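Local coordinates for GTPase HflX (Sulfolobus solfataricus P2, PDB 2QTF), which hydrolyses GTP, for which it is specific, and associates with the 50S ribosomal subunit, perhaps acting in protein synthesis or ribosome biogenesis, at residues Lys40-Tyr45 with Leu60-Gln65; Glu64-Arg69 with Val83-Leu88; Pro180-Val185 with Arg226-Val231; Asp259-Val264 with Lys293-Thr298. All coordinates share one frame; numbering follows the deposited sequence.

Overall arrangement
Contacts 1 and 2 sit together in the N-terminal domain and share Glu64 and Gln65; contacts 3 and 4 lie side by side in the G domain, about 39 Å from contact 1 and 35 Å from contact 2, centre to centre. Contact 1 is largely buried and held by apolar packing, a loop laid over strand 59-62. Contact 2, only partly buried, works at the end of the same parallel sheet through backbone amides and one carboxylate. In the G domain both contacts are core pairings of parallel strands, and strands 181-185 and 260-266 are themselves neighbours, joined by a probable hydrogen bond from Ile262 N to Gly183 O, so contacts 3 and 4 lie in one continuous sheet.

Contact 1 (Lys40-Tyr45 with Leu60-Gln65)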
loop_
_atom_site.group_PDB
_atom_site.type_symbol
_atom_site.label_atom_id
_atom_site.label_comp_id
_atom_site.label_asym_id
_atom_site.label_seq_id
_atom_site.Cartn_x
_atom_site.Cartn_y
_atom_site.Cartn_z
ATOM N N LYS A 40 -21.431 14.298 16.772
ATOM C CA LYS A 40 -20.392 15.274 16.564
ATOM C C LYS A 40 -19.035 14.661 16.327
ATOM O O LYS A 40 -18.329 15.101 15.422
ATOM C CB LYS A 40 -20.287 16.276 17.728
ATOM C CG LYS A 40 -21.581 17.070 18.012
ATOM C CD LYS A 40 -21.410 17.916 19.291
ATOM C CE LYS A 40 -20.266 19.028 19.138
ATOM N NZ LYS A 40 -19.944 19.948 20.339
ATOM N N PHE A 41 -18.641 13.668 17.131
ATOM C CA PHE A 41 -17.237 13.281 17.153
ATOM C C PHE A 41 -16.987 11.919 16.586
ATOM O O PHE A 41 -15.840 11.420 16.585
ATOM C CB PHE A 41 -16.778 13.293 18.603
ATOM C CG PHE A 41 -16.951 14.656 19.262
ATOM C CD1 PHE A 41 -16.076 15.704 18.966
ATOM C CD2 PHE A 41 -18.018 14.854 20.157
ATOM C CE1 PHE A 41 -16.204 17.032 19.595
ATOM C CE2 PHE A 41 -18.192 16.097 20.771
ATOM C CZ PHE A 41 -17.280 17.214 20.509
ATOM N N TYR A 42 -18.068 11.272 16.182
ATOM C CA TYR A 42 -17.981 9.869 15.659
ATOM C C TYR A 42 -17.566 8.872 16.764
ATOM O O TYR A 42 -18.368 7.965 17.209
ATOM C CB TYR A 42 -17.001 9.769 14.387
ATOM C CG TYR A 42 -17.064 8.374 13.811
ATOM C CD1 TYR A 42 -18.170 7.991 13.053
ATOM C CD2 TYR A 42 -16.203 7.434 14.185
ATOM C CE1 TYR A 42 -18.299 6.696 12.608
ATOM C CE2 TYR A 42 -16.282 6.096 13.732
ATOM C CZ TYR A 42 -17.359 5.752 12.974
ATOM O OH TYR A 42 -17.491 4.465 12.555
ATOM N N ILE A 43 -16.307 8.970 17.217
ATOM C CA ILE A 43 -15.912 8.171 18.349
ATOM C C ILE A 43 -16.481 8.808 19.656
ATOM O O ILE A 43 -16.969 9.913 19.607
ATOM C CB ILE A 43 -14.347 7.956 18.469
ATOM C CG1 ILE A 43 -13.653 9.254 18.693
ATOM C CG2 ILE A 43 -13.812 7.235 17.114
ATOM C CD1 ILE A 43 -12.108 9.087 19.126
ATOM N N GLN A 44 -16.370 8.119 20.775
ATOM C CA GLN A 44 -16.956 8.628 22.020
ATOM C C GLN A 44 -16.113 9.775 22.557
ATOM O O GLN A 44 -14.888 9.849 22.310
ATOM C CB GLN A 44 -17.111 7.469 23.038
ATOM C CG GLN A 44 -18.311 6.388 22.625
ATOM C CD GLN A 44 -19.630 6.959 21.918
ATOM O OE1 GLN A 44 -20.274 7.914 22.395
ATOM N NE2 GLN A 44 -19.985 6.379 20.721
ATOM N N TYR A 45 -16.787 10.745 23.205
ATOM C CA TYR A 45 -16.113 11.936 23.606
ATOM C C TYR A 45 -15.006 11.665 24.602
ATOM O O TYR A 45 -13.938 12.242 24.536
ATOM C CB TYR A 45 -17.168 12.845 24.188
ATOM C CG TYR A 45 -16.675 14.217 24.613
ATOM C CD1 TYR A 45 -16.423 15.206 23.660
ATOM C CD2 TYR A 45 -16.541 14.558 26.006
ATOM C CE1 TYR A 45 -16.048 16.452 24.029
ATOM C CE2 TYR A 45 -16.111 15.840 26.383
ATOM C CZ TYR A 45 -15.930 16.810 25.412
ATOM O OH TYR A 45 -15.517 18.137 25.629
ATOM N N LEU A 60 -4.958 9.911 15.154
ATOM C CA LEU A 60 -6.191 9.090 15.225
ATOM C C LEU A 60 -6.536 8.570 13.825
ATOM O O LEU A 60 -6.566 9.331 12.906
ATOM C CB LEU A 60 -7.341 9.962 15.721
ATOM C CG LEU A 60 -8.736 9.365 15.722
ATOM C CD1 LEU A 60 -8.768 8.041 16.493
ATOM C CD2 LEU A 60 -9.757 10.452 16.294
ATOM N N ILE A 61 -6.733 7.259 13.675
ATOM C CA ILE A 61 -7.105 6.736 12.382
ATOM C C ILE A 61 -8.430 5.987 12.504
ATOM O O ILE A 61 -8.548 5.096 13.340
ATOM C CB ILE A 61 -5.973 5.785 11.788
ATOM C CG1 ILE A 61 -4.656 6.596 11.665
ATOM C CG2 ILE A 61 -6.407 5.227 10.383
ATOM C CD1 ILE A 61 -3.438 5.699 11.315
ATOM N N ILE A 62 -9.399 6.377 11.686
ATOM C CA ILE A 62 -10.719 5.738 11.706
ATOM C C ILE A 62 -10.914 5.030 10.376
ATOM O O ILE A 62 -10.883 5.638 9.316
ATOM C CB ILE A 62 -11.798 6.773 12.037
ATOM C CG1 ILE A 62 -11.587 7.319 13.521
ATOM C CG2 ILE A 62 -13.172 6.111 11.879
ATOM C CD1 ILE A 62 -12.312 8.637 13.741
ATOM N N PHE A 63 -11.030 3.712 10.411
ATOM C CA PHE A 63 -11.162 3.009 9.171
ATOM C C PHE A 63 -12.598 3.012 8.672
ATOM O O PHE A 63 -13.202 1.972 8.659
ATOM C CB PHE A 63 -10.561 1.592 9.285
ATOM C CG PHE A 63 -10.147 1.013 7.950
ATOM C CD1 PHE A 63 -9.045 1.520 7.240
ATOM C CD2 PHE A 63 -10.916 -0.005 7.359
ATOM C CE1 PHE A 63 -8.702 0.950 5.971
ATOM C CE2 PHE A 63 -10.574 -0.590 6.128
ATOM C CZ PHE A 63 -9.476 -0.128 5.433
ATOM N N GLU A 64 -13.093 4.164 8.222
ATOM C CA GLU A 64 -14.441 4.360 7.696
ATOM C C GLU A 64 -14.323 5.637 6.907
ATOM O O GLU A 64 -13.331 6.358 7.052
ATOM C CB GLU A 64 -15.420 4.662 8.860
ATOM C CG GLU A 64 -16.593 3.683 9.009
ATOM C CD GLU A 64 -17.401 3.426 7.730
ATOM O OE1 GLU A 64 -18.123 2.393 7.724
ATOM O OE2 GLU A 64 -17.323 4.215 6.739
ATOM N N GLN A 65 -15.355 6.029 6.186
ATOM C CA GLN A 65 -15.350 7.323 5.633
ATOM C C GLN A 65 -16.094 8.274 6.563
ATOM O O GLN A 65 -17.320 8.069 6.787
ATOM C CB GLN A 65 -15.928 7.274 4.206
ATOM C CG GLN A 65 -15.903 8.601 3.482
ATOM C CD GLN A 65 -16.413 8.498 2.025
ATOM O OE1 GLN A 65 -16.377 7.408 1.416
ATOM N NE2 GLN A 65 -16.910 9.642 1.473
#
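Tyr42 overlaps Ile62 with the CD2-CE2 part of its ring, CE2 coming obliquely to 3.6 Å from Ile62 CG2 as the two side chains slide past each other in opposite directions. The ring reaches the strand because its CG stands anti to the backbone N (chi1 -174°). Beyond it the phenol oxygen meets aliphatic carbon, Tyr42 OH lying 3.7 Å from Glu64 CG, and the chains cross at about a right angle. Ile43 works one step further along, with two branches. Its CD1 meets Leu60 CD2 tip to tip at 3.9 Å, while CG2 rests 3.9 Å from Ile62 CD1, so Ile62 is touched by both Tyr42 and Ile43. Cutting Tyr42 back to alanine is likely to uncover Ile62 CG2 and leave a gap between loop and strand. The contact pins the loop after strand 25-31 onto strand 59-62 of the N-terminal parallel sheet, where helix 45-52 adds Ile51 against Ile43 and Leu60, and His70 meets the Tyr42 ring edge-to-face. With a ring, methyl groups and one methylene doing most of the touching, and no polar pair between the segments, the loop is held here by apolar burial and shape rather than by directional bonds.

Contact 2 (Glu64-Arg69 with Val83-Leu88); sequences EQLKPR and VLDKIL
Glu64 and Lys86 meet through their backbones where the beta-alpha-beta unit of strand 59-62, helix 68-78 and strand 82-84 closes at the end of the parallel sheet. Two hydrogen bonds join the segments. Lys86 N donates to Glu64 O at 2.9 Å, coming from above the carbonyl plane, 38° out of it. In the other, Asp85 OD2 accepts Leu66 N on its anti lone pair, also 2.9 Å away, in a fairly straight bond (163°). Asp85 is the N-cap of helix 86-97, and its second oxygen, OD1, takes the amide of Leu88. Its CG sits between backbone N and carbonyl carbon (chi1 75°), which turns the carboxylate back over the helix start, and Tyr114 OH also bonds OD2. An asparagine in its place would probably leave either the Leu66 or the Leu88 amide facing an NH2 group, without its acceptor.

Van der Waals contacts make up the rest. Leu66 slides past Asp85 in the opposite direction, its CG 3.8 Å from Asp85 CB, and its CD1 continues to Val83. Phe71 of helix 68-78 packs on both Leu66 and Asp85. At the outer edge the extended Gln65 chain crosses Ile87 obliquely and rests its flat amide end on a methyl, OE1 lying 4.0 Å from Ile87 CD1.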
loop_
_atom_site.group_PDB
_atom_site.type_symbol
_atom_site.label_atom_id
_atom_site.label_comp_id
_atom_site.label_asym_id
_atom_site.label_seq_id
_atom_site.Cartn_x
_atom_site.Cartn_y
_atom_site.Cartn_z
ATOM N N GLU A 64 -13.093 4.164 8.222
ATOM C CA GLU A 64 -14.441 4.360 7.696
ATOM C C GLU A 64 -14.323 5.637 6.907
ATOM O O GLU A 64 -13.331 6.358 7.052
ATOM C CB GLU A 64 -15.420 4.662 8.860
ATOM C CG GLU A 64 -16.593 3.683 9.009
ATOM C CD GLU A 64 -17.401 3.426 7.730
ATOM O OE1 GLU A 64 -18.123 2.393 7.724
ATOM O OE2 GLU A 64 -17.323 4.215 6.739
ATOM N N GLN A 65 -15.355 6.029 6.186
ATOM C CA GLN A 65 -15.350 7.323 5.633
ATOM C C GLN A 65 -16.094 8.274 6.563
ATOM O O GLN A 65 -17.320 8.069 6.787
ATOM C CB GLN A 65 -15.928 7.274 4.206
ATOM C CG GLN A 65 -15.903 8.601 3.482
ATOM C CD GLN A 65 -16.413 8.498 2.025
ATOM O OE1 GLN A 65 -16.377 7.408 1.416
ATOM N NE2 GLN A 65 -16.910 9.642 1.473
ATOM N N LEU A 66 -15.431 9.331 7.044
ATOM C CA LEU A 66 -16.037 10.329 8.008
ATOM C C LEU A 66 -16.796 11.366 7.243
ATOM O O LEU A 66 -16.370 11.785 6.175
ATOM C CB LEU A 66 -14.996 11.086 8.924
ATOM C CG LEU A 66 -14.285 10.268 9.950
ATOM C CD1 LEU A 66 -13.201 11.064 10.723
ATOM C CD2 LEU A 66 -15.328 9.524 10.907
ATOM N N LYS A 67 -17.953 11.768 7.787
ATOM C CA LYS A 67 -18.661 12.950 7.348
ATOM C C LYS A 67 -17.909 14.207 7.678
ATOM O O LYS A 67 -17.166 14.290 8.663
ATOM C CB LYS A 67 -20.049 13.034 8.010
ATOM C CG LYS A 67 -20.864 11.839 7.676
ATOM C CD LYS A 67 -22.238 11.985 8.320
ATOM C CE LYS A 67 -23.043 10.746 8.137
ATOM N NZ LYS A 67 -24.120 10.944 9.132
ATOM N N PRO A 68 -18.153 15.244 6.893
ATOM C CA PRO A 68 -17.495 16.501 7.172
ATOM C C PRO A 68 -17.661 17.021 8.593
ATOM O O PRO A 68 -16.687 17.580 9.168
ATOM C CB PRO A 68 -18.134 17.458 6.164
ATOM C CG PRO A 68 -18.436 16.471 4.926
ATOM C CD PRO A 68 -18.976 15.277 5.631
ATOM N N ARG A 69 -18.867 16.899 9.154
ATOM C CA ARG A 69 -19.037 17.520 10.483
ATOM C C ARG A 69 -18.159 16.730 11.504
ATOM O O ARG A 69 -17.646 17.311 12.455
ATOM C CB ARG A 69 -20.518 17.528 10.878
ATOM C CG ARG A 69 -21.012 16.119 11.164
ATOM C CD ARG A 69 -22.372 16.090 11.985
ATOM N NE ARG A 69 -22.949 14.738 11.952
ATOM C CZ ARG A 69 -23.541 14.191 10.894
ATOM N NH1 ARG A 69 -23.654 14.877 9.741
ATOM N NH2 ARG A 69 -24.021 12.952 11.006
ATOM N N VAL A 83 -6.101 13.549 12.254
ATOM C CA VAL A 83 -7.044 12.417 12.132
ATOM C C VAL A 83 -7.066 12.003 10.623
ATOM O O VAL A 83 -7.127 12.890 9.734
ATOM C CB VAL A 83 -8.499 12.747 12.707
ATOM C CG1 VAL A 83 -9.128 14.041 12.059
ATOM C CG2 VAL A 83 -9.459 11.652 12.352
ATOM N N LEU A 84 -7.008 10.706 10.359
ATOM C CA LEU A 84 -7.093 10.191 8.983
ATOM C C LEU A 84 -8.333 9.335 9.025
ATOM O O LEU A 84 -8.419 8.470 9.880
ATOM C CB LEU A 84 -5.900 9.267 8.694
ATOM C CG LEU A 84 -4.532 10.018 8.740
ATOM C CD1 LEU A 84 -3.338 8.937 8.524
ATOM C CD2 LEU A 84 -4.540 11.168 7.693
ATOM N N ASP A 85 -9.220 9.480 8.030
ATOM C CA ASP A 85 -10.222 8.443 7.823
ATOM C C ASP A 85 -9.686 7.481 6.724
ATOM O O ASP A 85 -8.489 7.515 6.347
ATOM C CB ASP A 85 -11.618 9.046 7.511
ATOM C CG ASP A 85 -11.748 9.607 6.091
ATOM O OD1 ASP A 85 -10.681 9.795 5.425
ATOM O OD2 ASP A 85 -12.905 9.902 5.686
ATOM N N LYS A 86 -10.561 6.628 6.181
ATOM C CA LYS A 86 -10.032 5.588 5.289
ATOM C C LYS A 86 -9.486 6.176 3.978
ATOM O O LYS A 86 -8.462 5.697 3.475
ATOM C CB LYS A 86 -11.156 4.622 4.850
ATOM C CG LYS A 86 -10.622 3.561 3.859
ATOM C CD LYS A 86 -11.802 2.552 3.600
ATOM C CE LYS A 86 -11.422 1.586 2.480
ATOM N NZ LYS A 86 -12.660 1.004 1.699
ATOM N N ILE A 87 -10.137 7.207 3.496
ATOM C CA ILE A 87 -9.685 7.935 2.292
ATOM C C ILE A 87 -8.339 8.619 2.530
ATOM O O ILE A 87 -7.462 8.454 1.746
ATOM C CB ILE A 87 -10.768 8.888 1.727
ATOM C CG1 ILE A 87 -11.946 7.995 1.262
ATOM C CG2 ILE A 87 -10.216 9.862 0.689
ATOM C CD1 ILE A 87 -12.724 8.500 0.250
ATOM N N LEU A 88 -8.238 9.423 3.561
ATOM C CA LEU A 88 -6.992 10.139 3.835
ATOM C C LEU A 88 -5.859 9.145 4.181
ATOM O O LEU A 88 -4.697 9.397 3.826
ATOM C CB LEU A 88 -7.227 11.154 4.975
ATOM C CG LEU A 88 -8.106 12.396 4.632
ATOM C CD1 LEU A 88 -8.080 13.368 5.862
ATOM C CD2 LEU A 88 -7.640 13.058 3.348
#

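Contact 3 (Pro180-Val185 with Arg226-Val231)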
loop_
_atom_site.group_PDB
_atom_site.type_symbol
_atom_site.label_atom_id
_atom_site.label_comp_id
_atom_site.label_asym_id
_atom_site.label_seq_id
_atom_site.Cartn_x
_atom_site.Cartn_y
_atom_site.Cartn_z
ATOM N N PRO A 180 20.439 -2.323 -11.974
ATOM C CA PRO A 180 19.050 -2.783 -12.160
ATOM C C PRO A 180 18.084 -2.454 -10.996
ATOM O O PRO A 180 18.498 -2.466 -9.850
ATOM C CB PRO A 180 19.220 -4.278 -12.348
ATOM C CG PRO A 180 20.428 -4.628 -11.586
ATOM C CD PRO A 180 21.364 -3.465 -11.810
ATOM N N SER A 181 16.826 -2.090 -11.290
ATOM C CA SER A 181 15.857 -1.824 -10.257
ATOM C C SER A 181 14.799 -2.928 -10.233
ATOM O O SER A 181 14.319 -3.368 -11.255
ATOM C CB SER A 181 15.217 -0.434 -10.401
ATOM O OG SER A 181 14.611 -0.496 -11.651
ATOM N N ILE A 182 14.511 -3.435 -9.032
ATOM C CA ILE A 182 13.590 -4.545 -8.908
ATOM C C ILE A 182 12.484 -4.042 -7.988
ATOM O O ILE A 182 12.735 -3.708 -6.850
ATOM C CB ILE A 182 14.279 -5.774 -8.361
ATOM C CG1 ILE A 182 15.391 -6.188 -9.378
ATOM C CG2 ILE A 182 13.279 -6.963 -8.227
ATOM C CD1 ILE A 182 16.018 -7.574 -9.075
ATOM N N GLY A 183 11.285 -3.937 -8.540
ATOM C CA GLY A 183 10.130 -3.458 -7.777
ATOM C C GLY A 183 9.375 -4.632 -7.118
ATOM O O GLY A 183 9.175 -5.683 -7.710
ATOM N N ILE A 184 8.960 -4.449 -5.867
ATOM C CA ILE A 184 8.187 -5.456 -5.159
ATOM C C ILE A 184 6.733 -5.026 -5.227
ATOM O O ILE A 184 6.364 -3.908 -4.697
ATOM C CB ILE A 184 8.638 -5.475 -3.670
ATOM C CG1 ILE A 184 10.124 -6.010 -3.641
ATOM C CG2 ILE A 184 7.755 -6.510 -2.767
ATOM C CD1 ILE A 184 10.867 -5.806 -2.311
ATOM N N VAL A 185 5.895 -5.918 -5.775
ATOM C CA VAL A 185 4.454 -5.690 -5.895
ATOM C C VAL A 185 3.669 -6.846 -5.296
ATOM O O VAL A 185 4.228 -7.916 -4.955
ATOM C CB VAL A 185 4.033 -5.521 -7.376
ATOM C CG1 VAL A 185 4.744 -4.278 -7.918
ATOM C CG2 VAL A 185 4.463 -6.814 -8.200
ATOM N N ARG A 226 27.378 -7.445 -7.353
ATOM C CA ARG A 226 26.443 -6.578 -8.092
ATOM C C ARG A 226 25.667 -5.744 -7.142
ATOM O O ARG A 226 25.316 -6.198 -6.031
ATOM C CB ARG A 226 25.463 -7.382 -8.918
ATOM C CG ARG A 226 26.140 -7.962 -10.109
ATOM C CD ARG A 226 25.120 -8.624 -10.994
ATOM N NE ARG A 226 25.820 -9.539 -11.896
ATOM C CZ ARG A 226 26.235 -9.201 -13.098
ATOM N NH1 ARG A 226 25.991 -7.973 -13.547
ATOM N NH2 ARG A 226 26.871 -10.087 -13.855
ATOM N N LYS A 227 25.370 -4.522 -7.569
ATOM C CA LYS A 227 24.584 -3.615 -6.755
ATOM C C LYS A 227 23.177 -3.615 -7.393
ATOM O O LYS A 227 23.097 -3.548 -8.624
ATOM C CB LYS A 227 25.316 -2.261 -6.752
ATOM C CG LYS A 227 24.600 -1.126 -6.095
ATOM C CD LYS A 227 25.532 0.159 -5.882
ATOM C CE LYS A 227 24.673 1.355 -5.297
ATOM N NZ LYS A 227 25.394 2.692 -5.313
ATOM N N ILE A 228 22.094 -3.792 -6.590
ATOM C CA ILE A 228 20.699 -3.893 -7.073
ATOM C C ILE A 228 19.841 -2.914 -6.315
ATOM O O ILE A 228 19.989 -2.830 -5.089
ATOM C CB ILE A 228 20.115 -5.330 -6.878
ATOM C CG1 ILE A 228 20.975 -6.308 -7.694
ATOM C CG2 ILE A 228 18.644 -5.443 -7.281
ATOM C CD1 ILE A 228 21.461 -7.540 -6.952
ATOM N N MET A 229 19.022 -2.159 -7.041
ATOM C CA MET A 229 18.086 -1.163 -6.444
ATOM C C MET A 229 16.723 -1.871 -6.146
ATOM O O MET A 229 16.023 -2.314 -7.070
ATOM C CB MET A 229 17.870 0.039 -7.399
ATOM C CG MET A 229 16.936 1.159 -6.756
ATOM S SD MET A 229 17.588 1.743 -5.207
ATOM C CE MET A 229 18.898 2.874 -5.593
ATOM N N LEU A 230 16.401 -2.027 -4.877
ATOM C CA LEU A 230 15.096 -2.567 -4.542
ATOM C C LEU A 230 14.123 -1.435 -4.329
ATOM O O LEU A 230 14.480 -0.438 -3.667
ATOM C CB LEU A 230 15.097 -3.410 -3.304
ATOM C CG LEU A 230 15.980 -4.650 -3.246
ATOM C CD1 LEU A 230 15.821 -5.263 -1.771
ATOM C CD2 LEU A 230 15.546 -5.672 -4.307
ATOM N N VAL A 231 12.900 -1.598 -4.882
ATOM C CA VAL A 231 11.967 -0.486 -4.932
ATOM C C VAL A 231 10.621 -0.953 -4.253
ATOM O O VAL A 231 10.054 -1.967 -4.618
ATOM C CB VAL A 231 11.756 -0.010 -6.373
ATOM C CG1 VAL A 231 10.571 1.000 -6.488
ATOM C CG2 VAL A 231 13.074 0.580 -7.080
#
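Pro180 starts the pairing from just before its strand: its carbonyl oxygen accepts Met229 N at 2.9 Å, while its ring carbon CD lies 3.6 Å from Lys227 O. Ser181 pairs with Met229 and sends its side chain to the same face, where its CB also lies 4.1 Å from Val231 CG2. Ile182 uses both its backbone N and its O. Its N donates to Met229 O at 2.7 Å, almost in line with the carbonyl, and its O receives Val231 N in a more bent bond (145°), the donor tilted 29° from the carbonyl plane. On the face it shares with Leu230, Ile182 carries CD1 out to 3.8 Å from Ile228 CG2. CG1 lies anti to the carbonyl carbon (chi1 -62°), and the extended chain beyond it takes CD1 that far. Gly183 pairs with Val231, and Gly183 CA adds a CA-H...O contact to Val231 O. Ile184 N closes the series on Val231 O at 3.0 Å, and the Ile184 side chain packs on Lys192 and Phe196 of helix 192-200.

Strand 181-185 leads straight into the P-loop, whose residues are inferred to bind GTP, and strand 226-232 runs into Asp232 to Gly235, predicted to bind it too. Parallel strands ending together at the expected nucleotide site in this way are characteristic of the P-loop GTPase fold.

Contact 4 (Asp259-Val264 with Lys293-Thr298); sequences DALILV and KPILVT
Leu263 and Thr298 make the shortest of four backbone hydrogen bonds that zip the two strands together: Thr298 N to Leu263 O, 2.7 Å, the donor tilted 24° from the carbonyl plane. Leu296 N gives its hydrogen to Leu261 O at 2.8 Å, and Leu296 O in turn accepts Leu263 N at 2.9 Å. At the start of the pairing Leu261 N reaches Pro294 O at 3.0 Å. CA-H...O contacts fill in between, as from Ile262 to Leu296 O.

Lys293 and Asp259 stand near each other at this end, but their charged atoms do not meet: Lys293 NZ bonds Ser258 O, and Asp259 OD2 takes the amide of Ser181 on the neighbouring strand.

The strands run parallel, 19° apart, and belong to the beta-alpha-beta unit in which helix 271-288 carries the chain from strand 260-266 to strand 295-300, within the mixed sheet of the P-loop GTPase fold. Strand 295-300 ends at Asn300, which with Lys301 and Asp303 is inferred to bind GTP.

On the face of Leu261, Leu263, Ile295 and Val297, Leu263 CB touches Ile295 CG2 at 3.9 Å, and Phe282 of the crossover helix packs on both residues. On the other face the Ile262 and Thr298 side chains cross at a slant, CG2 to CG2 3.7 Å. The threonine's methyl lies anti to its carbonyl carbon, which leaves OG1 between the backbone N and that carbon (chi1 63°). There OG1 is buried against Val264, 3.9 Å from Val264 CG2, with no polar partner in the model. Leu195 of helix 192-200 covers Ile262, Val264 and Thr298.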
loop_
_atom_site.group_PDB
_atom_site.type_symbol
_atom_site.label_atom_id
_atom_site.label_comp_id
_atom_site.label_asym_id
_atom_site.label_seq_id
_atom_site.Cartn_x
_atom_site.Cartn_y
_atom_site.Cartn_z
ATOM N N ASP A 259 13.171 -2.494 -13.754
ATOM C CA ASP A 259 13.637 -3.430 -14.800
ATOM C C ASP A 259 12.991 -4.777 -14.666
ATOM O O ASP A 259 12.787 -5.548 -15.636
ATOM C CB ASP A 259 15.186 -3.570 -14.628
ATOM C CG ASP A 259 15.838 -2.307 -14.935
ATOM O OD1 ASP A 259 15.472 -1.722 -15.946
ATOM O OD2 ASP A 259 16.621 -1.791 -14.163
ATOM N N ALA A 260 12.639 -5.127 -13.432
ATOM C CA ALA A 260 11.920 -6.405 -13.157
ATOM C C ALA A 260 11.063 -6.255 -11.905
ATOM O O ALA A 260 11.222 -5.266 -11.223
ATOM C CB ALA A 260 12.976 -7.588 -12.896
ATOM N N LEU A 261 10.242 -7.260 -11.583
ATOM C CA LEU A 261 9.381 -7.157 -10.379
ATOM C C LEU A 261 9.446 -8.460 -9.645
ATOM O O LEU A 261 9.630 -9.580 -10.258
ATOM C CB LEU A 261 7.897 -6.977 -10.809
ATOM C CG LEU A 261 7.522 -5.728 -11.603
ATOM C CD1 LEU A 261 6.019 -5.790 -12.074
ATOM C CD2 LEU A 261 7.893 -4.430 -10.913
ATOM N N ILE A 262 9.231 -8.342 -8.360
ATOM C CA ILE A 262 8.984 -9.508 -7.518
ATOM C C ILE A 262 7.529 -9.395 -7.133
ATOM O O ILE A 262 7.169 -8.413 -6.510
ATOM C CB ILE A 262 9.843 -9.471 -6.223
ATOM C CG1 ILE A 262 11.377 -9.582 -6.615
ATOM C CG2 ILE A 262 9.310 -10.499 -5.139
ATOM C CD1 ILE A 262 12.412 -9.296 -5.397
ATOM N N LEU A 263 6.728 -10.438 -7.461
ATOM C CA LEU A 263 5.327 -10.513 -7.083
ATOM C C LEU A 263 5.145 -11.417 -5.925
ATOM O O LEU A 263 5.472 -12.619 -5.947
ATOM C CB LEU A 263 4.442 -11.041 -8.229
ATOM C CG LEU A 263 2.964 -11.281 -7.922
ATOM C CD1 LEU A 263 2.206 -9.944 -7.692
ATOM C CD2 LEU A 263 2.319 -12.000 -9.221
ATOM N N VAL A 264 4.625 -10.827 -4.886
ATOM C CA VAL A 264 4.522 -11.505 -3.599
ATOM C C VAL A 264 3.103 -12.032 -3.439
ATOM O O VAL A 264 2.125 -11.280 -3.675
ATOM C CB VAL A 264 4.905 -10.600 -2.373
ATOM C CG1 VAL A 264 5.025 -11.388 -1.098
ATOM C CG2 VAL A 264 6.247 -9.804 -2.565
ATOM N N LYS A 293 8.522 -7.403 -18.727
ATOM C CA LYS A 293 9.458 -7.298 -17.548
ATOM C C LYS A 293 9.568 -8.686 -16.938
ATOM O O LYS A 293 8.531 -9.294 -16.647
ATOM C CB LYS A 293 8.929 -6.344 -16.479
ATOM C CG LYS A 293 9.029 -4.943 -16.947
ATOM C CD LYS A 293 8.754 -3.889 -15.875
ATOM C CE LYS A 293 8.802 -2.475 -16.539
ATOM N NZ LYS A 293 10.139 -2.107 -17.129
ATOM N N PRO A 294 10.809 -9.154 -16.639
ATOM C CA PRO A 294 10.825 -10.413 -15.896
ATOM C C PRO A 294 10.134 -10.312 -14.546
ATOM O O PRO A 294 10.339 -9.305 -13.832
ATOM C CB PRO A 294 12.328 -10.704 -15.687
ATOM C CG PRO A 294 13.049 -9.818 -16.749
ATOM C CD PRO A 294 12.166 -8.616 -16.928
ATOM N N ILE A 295 9.345 -11.339 -14.183
ATOM C CA ILE A 295 8.687 -11.330 -12.857
ATOM C C ILE A 295 9.082 -12.550 -12.049
ATOM O O ILE A 295 8.925 -13.696 -12.541
ATOM C CB ILE A 295 7.119 -11.253 -13.018
ATOM C CG1 ILE A 295 6.749 -9.856 -13.654
ATOM C CG2 ILE A 295 6.457 -11.382 -11.592
ATOM C CD1 ILE A 295 5.166 -9.658 -13.706
ATOM N N LEU A 296 9.656 -12.348 -10.856
ATOM C CA LEU A 296 9.970 -13.431 -9.960
ATOM C C LEU A 296 8.806 -13.511 -8.991
ATOM O O LEU A 296 8.557 -12.554 -8.246
ATOM C CB LEU A 296 11.232 -13.049 -9.155
ATOM C CG LEU A 296 11.666 -13.997 -8.005
ATOM C CD1 LEU A 296 11.839 -15.474 -8.460
ATOM C CD2 LEU A 296 13.049 -13.492 -7.296
ATOM N N VAL A 297 8.117 -14.631 -8.905
ATOM C CA VAL A 297 6.953 -14.722 -8.045
ATOM C C VAL A 297 7.437 -15.358 -6.770
ATOM O O VAL A 297 8.119 -16.421 -6.796
ATOM C CB VAL A 297 5.754 -15.613 -8.674
ATOM C CG1 VAL A 297 4.602 -15.666 -7.677
ATOM C CG2 VAL A 297 5.351 -15.100 -10.077
ATOM N N THR A 298 7.125 -14.730 -5.625
ATOM C CA THR A 298 7.508 -15.364 -4.397
ATOM C C THR A 298 6.244 -15.736 -3.613
ATOM O O THR A 298 5.518 -14.866 -3.147
ATOM C CB THR A 298 8.440 -14.489 -3.501
ATOM O OG1 THR A 298 7.746 -13.309 -3.108
ATOM C CG2 THR A 298 9.728 -14.092 -4.218
#